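Local structure of crystal protein (Bacillus thuringiensis serovar dakota, 2ZTB) at residues N78-L83 against Q173-I178; I128-E133 against E181-S186; A197-R202 against Y209-P214. The protein is the proteolytically activated form of a toxin that recognises cancer cells and probably kills them by forming membrane pores, as aerolysin-type toxins do. One frame throughout, in Å; residues are numbered along the deposited sequence.

All three contacts lie along one long strand, 168-199, which runs through most of this elongated beta-rich molecule. Contact 1 pairs it with strand 61-90, contact 2 lays the short strand 126-132 over one of its faces, and contact 3 pairs its last residues with strand 210-214. The centres of contacts 1 and 2 are about 24 Å apart, those of 2 and 3 about 47 Å, and those of 1 and 3, on opposite sides of the chain's centre, about 69 Å. Segments 173-178 and 181-186 are nearly consecutive on strand 168-199. A bound lutetium ion touches Glu133 of contact 2, and one lies about 7 Å from the Lys177 side chain of contact 1.

Contact 1: residues N78-L83 against Q173-I178; sequences NPNVIL and QLTAKI
Asn78 and Ile178 form an antiparallel hydrogen-bonded pair at one end of this contact, with Asn78 N to Ile178 O at 2.8 Å and Ile178 N to Asn78 O at 3.0 Å. Between this pair and the next firm one, Ile82 with Thr175, three residues (79-81) stand against two (176-177), a beta bulge in one of the long strands of an aerolysin-like fold. Past the extra residue, Ala176 N bonds to Val81 O at 2.9 Å and Leu83 N to Leu174 O at 2.7 Å; the short segments run at 138° to each other.

On the sheet face carrying Asn78, Val81, Ala176 and Ile178, the CB atoms of Asn78 and Ile178 sit side by side. Val81 and Ile178 meet nearly at right angles. The Ile178 chain is extended beyond CG1 (chi2 173°), which carries CD1 to Val81 CG2, 3.5 Å away. Leu83 CD1 rests 4.0 Å from Ala176 CB, and Phe106 of strand 96-116 packs against both Leu83 and Ile178. Lys177 CG lies against Pro79 O, while its end leads away to a salt bridge with Asp237 of strand 223-247.

On the face of Ile82 and Thr175, the isoleucine bends at chi2 (-60°): Ile82 CD1 lies over the flat amide of Gln173, 3.9 Å from its CD, and 3.8 Å from Thr175 CG2.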
loop_
_atom_site.group_PDB
_atom_site.type_symbol
_atom_site.label_atom_id
_atom_site.label_comp_id
_atom_site.label_asym_id
_atom_site.label_seq_id
_atom_site.Cartn_x
_atom_site.Cartn_y
_atom_site.Cartn_z
ATOM N N ASN A 78 18.498 5.374 -12.970
ATOM C CA ASN A 78 18.932 6.676 -13.489
ATOM C C ASN A 78 20.464 6.761 -13.386
ATOM O O ASN A 78 20.996 7.018 -12.304
ATOM C CB ASN A 78 18.252 7.788 -12.665
ATOM C CG ASN A 78 18.565 9.205 -13.166
ATOM O OD1 ASN A 78 19.536 9.448 -13.891
ATOM N ND2 ASN A 78 17.728 10.156 -12.755
ATOM N N PRO A 79 21.170 6.561 -14.521
ATOM C CA PRO A 79 22.603 6.263 -14.554
ATOM C C PRO A 79 23.561 7.393 -14.210
ATOM O O PRO A 79 24.761 7.137 -14.064
ATOM C CB PRO A 79 22.830 5.828 -16.004
ATOM C CG PRO A 79 21.805 6.559 -16.766
ATOM C CD PRO A 79 20.605 6.628 -15.884
ATOM N N ASN A 80 23.070 8.623 -14.104
ATOM C CA ASN A 80 23.945 9.775 -13.780
ATOM C C ASN A 80 23.137 10.899 -13.171
ATOM O O ASN A 80 22.122 11.321 -13.733
ATOM C CB ASN A 80 24.676 10.309 -15.013
ATOM C CG ASN A 80 26.147 9.920 -15.052
ATOM O OD1 ASN A 80 26.951 10.371 -14.219
ATOM N ND2 ASN A 80 26.517 9.105 -16.048
ATOM N N VAL A 81 23.584 11.362 -12.012
ATOM C CA VAL A 81 22.931 12.429 -11.276
ATOM C C VAL A 81 24.049 13.153 -10.536
ATOM O O VAL A 81 24.836 12.519 -9.847
ATOM C CB VAL A 81 21.878 11.862 -10.298
ATOM C CG1 VAL A 81 21.540 12.847 -9.196
ATOM C CG2 VAL A 81 20.629 11.501 -11.041
ATOM N N ILE A 82 24.135 14.471 -10.719
ATOM C CA ILE A 82 25.096 15.298 -10.003
ATOM C C ILE A 82 24.532 15.640 -8.636
ATOM O O ILE A 82 23.485 16.297 -8.527
ATOM C CB ILE A 82 25.424 16.619 -10.752
ATOM C CG1 ILE A 82 25.608 16.409 -12.264
ATOM C CG2 ILE A 82 26.634 17.310 -10.139
ATOM C CD1 ILE A 82 26.696 15.467 -12.667
ATOM N N LEU A 83 25.226 15.187 -7.595
ATOM C CA LEU A 83 24.829 15.477 -6.219
ATOM C C LEU A 83 25.550 16.694 -5.663
ATOM O O LEU A 83 25.060 17.350 -4.747
ATOM C CB LEU A 83 25.066 14.274 -5.299
ATOM C CG LEU A 83 24.274 12.979 -5.511
ATOM C CD1 LEU A 83 24.445 12.081 -4.277
ATOM C CD2 LEU A 83 22.787 13.241 -5.792
ATOM N N GLN A 173 32.836 17.052 -9.659
ATOM C CA GLN A 173 31.469 16.652 -9.352
ATOM C C GLN A 173 31.417 15.425 -8.469
ATOM O O GLN A 173 32.289 14.565 -8.539
ATOM C CB GLN A 173 30.660 16.396 -10.636
ATOM C CG GLN A 173 30.745 17.544 -11.664
ATOM C CD GLN A 173 30.188 17.162 -13.023
ATOM O OE1 GLN A 173 30.423 16.058 -13.512
ATOM N NE2 GLN A 173 29.457 18.083 -13.648
ATOM N N LEU A 174 30.383 15.362 -7.629
ATOM C CA LEU A 174 30.012 14.129 -6.963
ATOM C C LEU A 174 28.786 13.595 -7.681
ATOM O O LEU A 174 27.771 14.288 -7.793
ATOM C CB LEU A 174 29.725 14.356 -5.474
ATOM C CG LEU A 174 29.317 13.126 -4.642
ATOM C CD1 LEU A 174 30.432 12.104 -4.541
ATOM C CD2 LEU A 174 28.884 13.557 -3.266
ATOM N N THR A 175 28.882 12.373 -8.189
ATOM C CA THR A 175 27.788 11.802 -8.957
ATOM C C THR A 175 27.312 10.491 -8.355
ATOM O O THR A 175 28.048 9.839 -7.631
ATOM C CB THR A 175 28.170 11.566 -10.427
ATOM O OG1 THR A 175 29.034 10.421 -10.520
ATOM C CG2 THR A 175 28.865 12.815 -11.032
ATOM N N ALA A 176 26.069 10.119 -8.665
ATOM C CA ALA A 176 25.493 8.873 -8.214
ATOM C C ALA A 176 24.527 8.289 -9.248
ATOM O O ALA A 176 24.156 8.950 -10.219
ATOM C CB ALA A 176 24.793 9.072 -6.868
ATOM N N LYS A 177 24.168 7.024 -9.055
ATOM C CA LYS A 177 23.038 6.438 -9.750
ATOM C C LYS A 177 21.839 6.469 -8.799
ATOM O O LYS A 177 22.000 6.455 -7.572
ATOM C CB LYS A 177 23.330 5.006 -10.201
ATOM C CG LYS A 177 24.468 4.864 -11.208
ATOM C CD LYS A 177 24.615 3.415 -11.640
ATOM C CE LYS A 177 25.728 3.228 -12.655
ATOM N NZ LYS A 177 27.112 3.247 -12.068
ATOM N N ILE A 178 20.641 6.529 -9.371
ATOM C CA ILE A 178 19.425 6.407 -8.599
ATOM C C ILE A 178 18.737 5.105 -8.992
ATOM O O ILE A 178 18.580 4.810 -10.180
ATOM C CB ILE A 178 18.490 7.617 -8.803
ATOM C CG1 ILE A 178 19.176 8.914 -8.348
ATOM C CG2 ILE A 178 17.171 7.418 -8.056
ATOM C CD1 ILE A 178 18.351 10.182 -8.685
#

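Contact 2: residues I128-E133 against E181-S186; sequences IKKVFE and ESADFS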
loop_
_atom_site.group_PDB
_atom_site.type_symbol
_atom_site.label_atom_id
_atom_site.label_comp_id
_atom_site.label_asym_id
_atom_site.label_seq_id
_atom_site.Cartn_x
_atom_site.Cartn_y
_atom_site.Cartn_z
ATOM N N ILE A 128 3.348 -4.449 5.632
ATOM C CA ILE A 128 4.078 -4.624 4.383
ATOM C C ILE A 128 5.582 -4.577 4.692
ATOM O O ILE A 128 6.088 -3.622 5.299
ATOM C CB ILE A 128 3.658 -3.556 3.301
ATOM C CG1 ILE A 128 2.189 -3.750 2.869
ATOM C CG2 ILE A 128 4.580 -3.580 2.084
ATOM C CD1 ILE A 128 1.868 -5.141 2.251
ATOM N N LYS A 129 6.277 -5.640 4.297
ATOM C CA LYS A 129 7.717 -5.742 4.468
ATOM C C LYS A 129 8.359 -6.269 3.194
ATOM O O LYS A 129 7.946 -7.298 2.663
ATOM C CB LYS A 129 8.049 -6.661 5.638
ATOM C CG LYS A 129 7.772 -6.051 7.007
ATOM C CD LYS A 129 7.685 -7.102 8.110
ATOM C CE LYS A 129 8.282 -6.582 9.423
ATOM N NZ LYS A 129 9.667 -6.055 9.220
ATOM N N LYS A 130 9.372 -5.563 2.711
ATOM C CA LYS A 130 10.101 -5.981 1.520
ATOM C C LYS A 130 11.588 -5.679 1.665
ATOM O O LYS A 130 11.969 -4.563 2.030
ATOM C CB LYS A 130 9.510 -5.295 0.276
ATOM C CG LYS A 130 10.300 -5.459 -1.017
ATOM C CD LYS A 130 10.168 -6.850 -1.596
ATOM C CE LYS A 130 11.263 -7.096 -2.625
ATOM N NZ LYS A 130 10.999 -8.339 -3.402
ATOM N N VAL A 131 12.428 -6.675 1.393
ATOM C CA VAL A 131 13.880 -6.444 1.329
ATOM C C VAL A 131 14.323 -6.178 -0.114
ATOM O O VAL A 131 14.237 -7.051 -0.985
ATOM C CB VAL A 131 14.720 -7.596 1.955
ATOM C CG1 VAL A 131 16.216 -7.316 1.794
ATOM C CG2 VAL A 131 14.366 -7.805 3.435
ATOM N N PHE A 132 14.786 -4.958 -0.352
ATOM C CA PHE A 132 15.276 -4.559 -1.661
ATOM C C PHE A 132 16.794 -4.760 -1.751
ATOM O O PHE A 132 17.525 -4.486 -0.794
ATOM C CB PHE A 132 14.922 -3.099 -1.926
ATOM C CG PHE A 132 13.452 -2.858 -2.190
ATOM C CD1 PHE A 132 12.690 -2.096 -1.303
ATOM C CD2 PHE A 132 12.837 -3.375 -3.329
ATOM C CE1 PHE A 132 11.338 -1.842 -1.542
ATOM C CE2 PHE A 132 11.483 -3.133 -3.581
ATOM C CZ PHE A 132 10.730 -2.359 -2.685
ATOM N N GLU A 133 17.255 -5.238 -2.906
ATOM C CA GLU A 133 18.676 -5.482 -3.139
ATOM C C GLU A 133 19.537 -4.256 -2.836
ATOM O O GLU A 133 20.505 -4.341 -2.066
ATOM C CB GLU A 133 18.911 -5.948 -4.575
ATOM C CG GLU A 133 20.381 -6.072 -4.947
ATOM C CD GLU A 133 20.585 -6.531 -6.375
ATOM O OE1 GLU A 133 19.716 -7.290 -6.885
ATOM O OE2 GLU A 133 21.616 -6.138 -6.980
ATOM N N GLU A 181 13.395 0.998 -7.016
ATOM C CA GLU A 181 13.088 -0.411 -6.822
ATOM C C GLU A 181 11.644 -0.546 -6.380
ATOM O O GLU A 181 11.122 0.300 -5.639
ATOM C CB GLU A 181 14.013 -1.028 -5.787
ATOM C CG GLU A 181 15.485 -1.059 -6.196
ATOM C CD GLU A 181 16.350 -1.569 -5.076
ATOM O OE1 GLU A 181 16.460 -0.859 -4.060
ATOM O OE2 GLU A 181 16.894 -2.692 -5.195
ATOM N N SER A 182 10.985 -1.595 -6.856
ATOM C CA SER A 182 9.611 -1.829 -6.437
ATOM C C SER A 182 9.161 -3.273 -6.539
ATOM O O SER A 182 9.744 -4.079 -7.254
ATOM C CB SER A 182 8.634 -0.907 -7.182
ATOM O OG SER A 182 8.633 -1.218 -8.555
ATOM N N ALA A 183 8.107 -3.571 -5.787
ATOM C CA ALA A 183 7.429 -4.840 -5.855
ATOM C C ALA A 183 5.938 -4.586 -5.778
ATOM O O ALA A 183 5.475 -3.816 -4.934
ATOM C CB ALA A 183 7.880 -5.745 -4.710
ATOM N N ASP A 184 5.189 -5.223 -6.666
ATOM C CA ASP A 184 3.736 -5.311 -6.513
ATOM C C ASP A 184 3.377 -6.369 -5.491
ATOM O O ASP A 184 4.101 -7.358 -5.310
ATOM C CB ASP A 184 3.053 -5.649 -7.841
ATOM C CG ASP A 184 3.135 -4.519 -8.837
ATOM O OD1 ASP A 184 3.210 -3.351 -8.409
ATOM O OD2 ASP A 184 3.133 -4.796 -10.046
ATOM N N PHE A 185 2.256 -6.164 -4.816
ATOM C CA PHE A 185 1.735 -7.197 -3.930
ATOM C C PHE A 185 0.222 -7.355 -4.082
ATOM O O PHE A 185 -0.460 -6.483 -4.611
ATOM C CB PHE A 185 2.162 -6.955 -2.469
ATOM C CG PHE A 185 1.699 -5.639 -1.891
ATOM C CD1 PHE A 185 0.392 -5.493 -1.389
ATOM C CD2 PHE A 185 2.570 -4.552 -1.820
ATOM C CE1 PHE A 185 -0.041 -4.275 -0.841
ATOM C CE2 PHE A 185 2.149 -3.320 -1.276
ATOM C CZ PHE A 185 0.834 -3.181 -0.788
ATOM N N SER A 186 -0.285 -8.506 -3.670
ATOM C CA SER A 186 -1.722 -8.750 -3.657
ATOM C C SER A 186 -2.019 -9.723 -2.534
ATOM O O SER A 186 -1.114 -10.370 -2.015
ATOM C CB SER A 186 -2.225 -9.281 -5.005
ATOM O OG SER A 186 -1.606 -10.505 -5.347
#
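Ile128 and Phe185 meet from opposite directions at one end of this contact, in which a strand of a hairpin lies over the face of the long sheet. The two short segments approach to 8.4 Å between axes and no hydrogen bond links them; side chains of strand 126-132 pack on side chains and main chain of 181-186. Ile128 CD1 stands almost exactly over the middle of the phenylalanine ring, 3.7 Å from the Phe185 centroid and 11° off the ring normal, a clear CH-pi contact. In Phe185, chi1 of 60° stands the ring toward Ile128, and chi2 near 82° presents its face.

Midway, Lys130 contributes only its aliphatic part: CD rests 4.0 Å from Ala183 CB, while NZ goes on to Asn72 OD1. The same lysine lays its CG over one face of the Phe132 ring.

The tight part is Phe132 packing on Glu181 and Ser182. Phe132 and Glu181 slide past each other, Phe132 CB 3.5 Å from Glu181 OE1 and Phe132 CD2 3.6 Å from Glu181 CB, while Phe132 CE2 reaches the main chain at Ser182 N, 3.7 Å away. The buried carboxylate is gripped by two backbone donors of the hairpin turn, Gly135 N at OE1 and Ile134 N at OE2, and so ties the turn to the sheet.

By contrast, Glu133 is exposed. Glu133 OE1 is 5.7 Å from Glu181 OE2; a lutetium ion about 4 Å from the Glu133 side chain may ease the repulsion.

In aerolysin-type toxins a hairpin tucked against the sheet like this is thought to become the membrane-spanning part. Here strand 126-132 pairs with strand 136-142, while strand 168-199 is held between strands 61-90 and 223-247, whose Val68 and Leu226 pack against Phe185.

Contact 3: residues A197-R202 against Y209-P214; sequences ANFPKR and YFWFNP
Ala197 and Trp211 bond to each other through both backbone groups, Ala197 N to Trp211 O at 2.9 Å and Trp211 N to Ala197 O at 3.0 Å. A third bond, Phe199 N to Tyr209 O at 2.9 Å, closes the antiparallel pair just before the chain turns a corner at Pro200 and Lys201. Tyr209 O serves further neighbours: it lies in the plane of the Phe199 ring at its edge, 3.3 Å from Phe199 CD1, and takes a CA-H contact from Asn198.

The side-chain polar groups find their partners outside the strand pair. Asn198 meets the Phe210 ring with CB alone; its amide turns away, ND2 donating to Asn47 O and OD1 receiving a weak bond from Val49 N. Trp211 NE1 donates to His208 O and makes a weak hydrogen bond to Val203 O, both acceptors lying in the link between the two strands. Trp211 CD1 lies 3.8 Å from Phe199 CE1, the phenyl and the five-membered ring inclined at 78° in an oblique pair, and Tyr31 stacks on the indole.

At the exposed end, Arg202 crosses Tyr209 obliquely. Arg202 CG makes a CH-pi contact over one ring face, 3.9 Å from the Tyr209 centroid and 19° off the normal, and the extended chain carries the guanidinium onward until Tyr209 CE1 sits over its centre, the two planes 44° apart. Arg202 NH1 is bound to Gly207 O, which anchors the arginine from the far side of the loop. Pro200 O touches the tyrosine ring at its edge.

This end of the toxin, which includes helix 20-31, may take part in target recognition. Main-chain bonds fix the strand pair, whereas carbonyls of the intervening loop hold the arginine and tryptophan, implying that loop and strands are set in place together.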
loop_
_atom_site.group_PDB
_atom_site.type_symbol
_atom_site.label_atom_id
_atom_site.label_comp_id
_atom_site.label_asym_id
_atom_site.label_seq_id
_atom_site.Cartn_x
_atom_site.Cartn_y
_atom_site.Cartn_z
ATOM N N ALA A 197 -32.397 -12.591 8.902
ATOM C CA ALA A 197 -33.612 -11.975 8.376
ATOM C C ALA A 197 -34.773 -12.264 9.298
ATOM O O ALA A 197 -34.879 -13.367 9.852
ATOM C CB ALA A 197 -33.920 -12.470 6.954
ATOM N N ASN A 198 -35.641 -11.273 9.477
ATOM C CA ASN A 198 -36.891 -11.487 10.221
ATOM C C ASN A 198 -38.103 -11.365 9.323
ATOM O O ASN A 198 -38.219 -10.417 8.541
ATOM C CB ASN A 198 -37.010 -10.568 11.445
ATOM C CG ASN A 198 -37.001 -9.087 11.085
ATOM O OD1 ASN A 198 -35.945 -8.501 10.838
ATOM N ND2 ASN A 198 -38.183 -8.474 11.066
ATOM N N PHE A 199 -39.011 -12.328 9.444
ATOM C CA PHE A 199 -40.132 -12.449 8.541
ATOM C C PHE A 199 -41.445 -12.020 9.209
ATOM O O PHE A 199 -41.544 -12.045 10.451
ATOM C CB PHE A 199 -40.182 -13.885 7.993
ATOM C CG PHE A 199 -38.997 -14.224 7.129
ATOM C CD1 PHE A 199 -37.768 -14.601 7.712
ATOM C CD2 PHE A 199 -39.085 -14.131 5.745
ATOM C CE1 PHE A 199 -36.642 -14.879 6.920
ATOM C CE2 PHE A 199 -37.969 -14.416 4.939
ATOM C CZ PHE A 199 -36.740 -14.780 5.536
ATOM N N PRO A 200 -42.439 -11.584 8.389
ATOM C CA PRO A 200 -43.778 -11.220 8.870
ATOM C C PRO A 200 -44.590 -12.416 9.389
ATOM O O PRO A 200 -45.443 -12.239 10.258
ATOM C CB PRO A 200 -44.452 -10.621 7.620
ATOM C CG PRO A 200 -43.739 -11.244 6.476
ATOM C CD PRO A 200 -42.314 -11.381 6.929
ATOM N N LYS A 201 -44.336 -13.609 8.850
ATOM C CA LYS A 201 -44.939 -14.846 9.343
ATOM C C LYS A 201 -43.882 -15.948 9.553
ATOM O O LYS A 201 -42.710 -15.758 9.242
ATOM C CB LYS A 201 -46.037 -15.313 8.387
ATOM C CG LYS A 201 -45.561 -15.553 6.979
ATOM C CD LYS A 201 -46.728 -15.780 6.091
ATOM C CE LYS A 201 -46.303 -16.318 4.771
ATOM N NZ LYS A 201 -47.489 -16.465 3.854
ATOM N N ARG A 202 -44.294 -17.091 10.091
ATOM C CA ARG A 202 -43.386 -18.231 10.230
ATOM C C ARG A 202 -43.116 -18.816 8.842
ATOM O O ARG A 202 -44.043 -19.073 8.096
ATOM C CB ARG A 202 -43.963 -19.295 11.170
ATOM C CG ARG A 202 -43.928 -18.923 12.653
ATOM C CD ARG A 202 -44.351 -20.125 13.520
ATOM N NE ARG A 202 -44.487 -19.821 14.953
ATOM C CZ ARG A 202 -43.497 -19.751 15.856
ATOM N NH1 ARG A 202 -42.218 -19.933 15.522
ATOM N NH2 ARG A 202 -43.798 -19.482 17.130
ATOM N N TYR A 209 -39.724 -17.316 12.562
ATOM C CA TYR A 209 -39.679 -15.916 12.153
ATOM C C TYR A 209 -38.262 -15.448 11.822
ATOM O O TYR A 209 -38.085 -14.582 10.978
ATOM C CB TYR A 209 -40.225 -15.022 13.279
ATOM C CG TYR A 209 -41.708 -15.150 13.550
ATOM C CD1 TYR A 209 -42.170 -15.850 14.648
ATOM C CD2 TYR A 209 -42.643 -14.559 12.706
ATOM C CE1 TYR A 209 -43.530 -15.966 14.917
ATOM C CE2 TYR A 209 -44.007 -14.675 12.952
ATOM C CZ TYR A 209 -44.436 -15.379 14.064
ATOM O OH TYR A 209 -45.779 -15.502 14.309
ATOM N N PHE A 210 -37.260 -15.992 12.519
ATOM C CA PHE A 210 -35.869 -15.579 12.344
ATOM C C PHE A 210 -35.022 -16.651 11.684
ATOM O O PHE A 210 -34.990 -17.793 12.149
ATOM C CB PHE A 210 -35.208 -15.214 13.689
ATOM C CG PHE A 210 -35.978 -14.210 14.517
ATOM C CD1 PHE A 210 -36.802 -13.255 13.926
ATOM C CD2 PHE A 210 -35.843 -14.202 15.900
ATOM C CE1 PHE A 210 -37.501 -12.341 14.692
ATOM C CE2 PHE A 210 -36.532 -13.276 16.677
ATOM C CZ PHE A 210 -37.368 -12.347 16.065
ATOM N N TRP A 211 -34.295 -16.250 10.638
ATOM C CA TRP A 211 -33.408 -17.147 9.903
ATOM C C TRP A 211 -32.024 -16.566 9.653
ATOM O O TRP A 211 -31.870 -15.358 9.498
ATOM C CB TRP A 211 -34.050 -17.539 8.565
ATOM C CG TRP A 211 -35.194 -18.440 8.773
ATOM C CD1 TRP A 211 -36.501 -18.089 8.863
ATOM C CD2 TRP A 211 -35.138 -19.858 8.961
ATOM N NE1 TRP A 211 -37.266 -19.190 9.091
ATOM C CE2 TRP A 211 -36.458 -20.297 9.155
ATOM C CE3 TRP A 211 -34.095 -20.802 8.972
ATOM C CZ2 TRP A 211 -36.783 -21.647 9.360
ATOM C CZ3 TRP A 211 -34.426 -22.159 9.183
ATOM C CH2 TRP A 211 -35.756 -22.554 9.361
ATOM N N PHE A 212 -31.034 -17.458 9.590
ATOM C CA PHE A 212 -29.651 -17.134 9.233
ATOM C C PHE A 212 -29.191 -17.993 8.079
ATOM O O PHE A 212 -29.474 -19.192 8.035
ATOM C CB PHE A 212 -28.729 -17.307 10.446
ATOM C CG PHE A 212 -29.226 -16.582 11.650
ATOM C CD1 PHE A 212 -30.071 -17.220 12.557
ATOM C CD2 PHE A 212 -28.909 -15.239 11.846
ATOM C CE1 PHE A 212 -30.582 -16.546 13.646
ATOM C CE2 PHE A 212 -29.413 -14.545 12.940
ATOM C CZ PHE A 212 -30.252 -15.204 13.842
ATOM N N ASN A 213 -28.518 -17.368 7.125
ATOM C CA ASN A 213 -27.970 -18.062 5.975
ATOM C C ASN A 213 -26.548 -17.614 5.786
ATOM O O ASN A 213 -26.240 -16.445 6.015
ATOM C CB ASN A 213 -28.786 -17.766 4.710
ATOM C CG ASN A 213 -30.013 -18.626 4.610
ATOM O OD1 ASN A 213 -29.992 -19.693 4.005
ATOM N ND2 ASN A 213 -31.087 -18.183 5.230
ATOM N N PRO A 214 -25.659 -18.542 5.387
ATOM C CA PRO A 214 -24.280 -18.123 5.121
ATOM C C PRO A 214 -24.260 -17.029 4.072
ATOM O O PRO A 214 -25.122 -16.998 3.188
ATOM C CB PRO A 214 -23.598 -19.397 4.594
ATOM C CG PRO A 214 -24.694 -20.343 4.303
ATOM C CD PRO A 214 -25.854 -19.987 5.174
#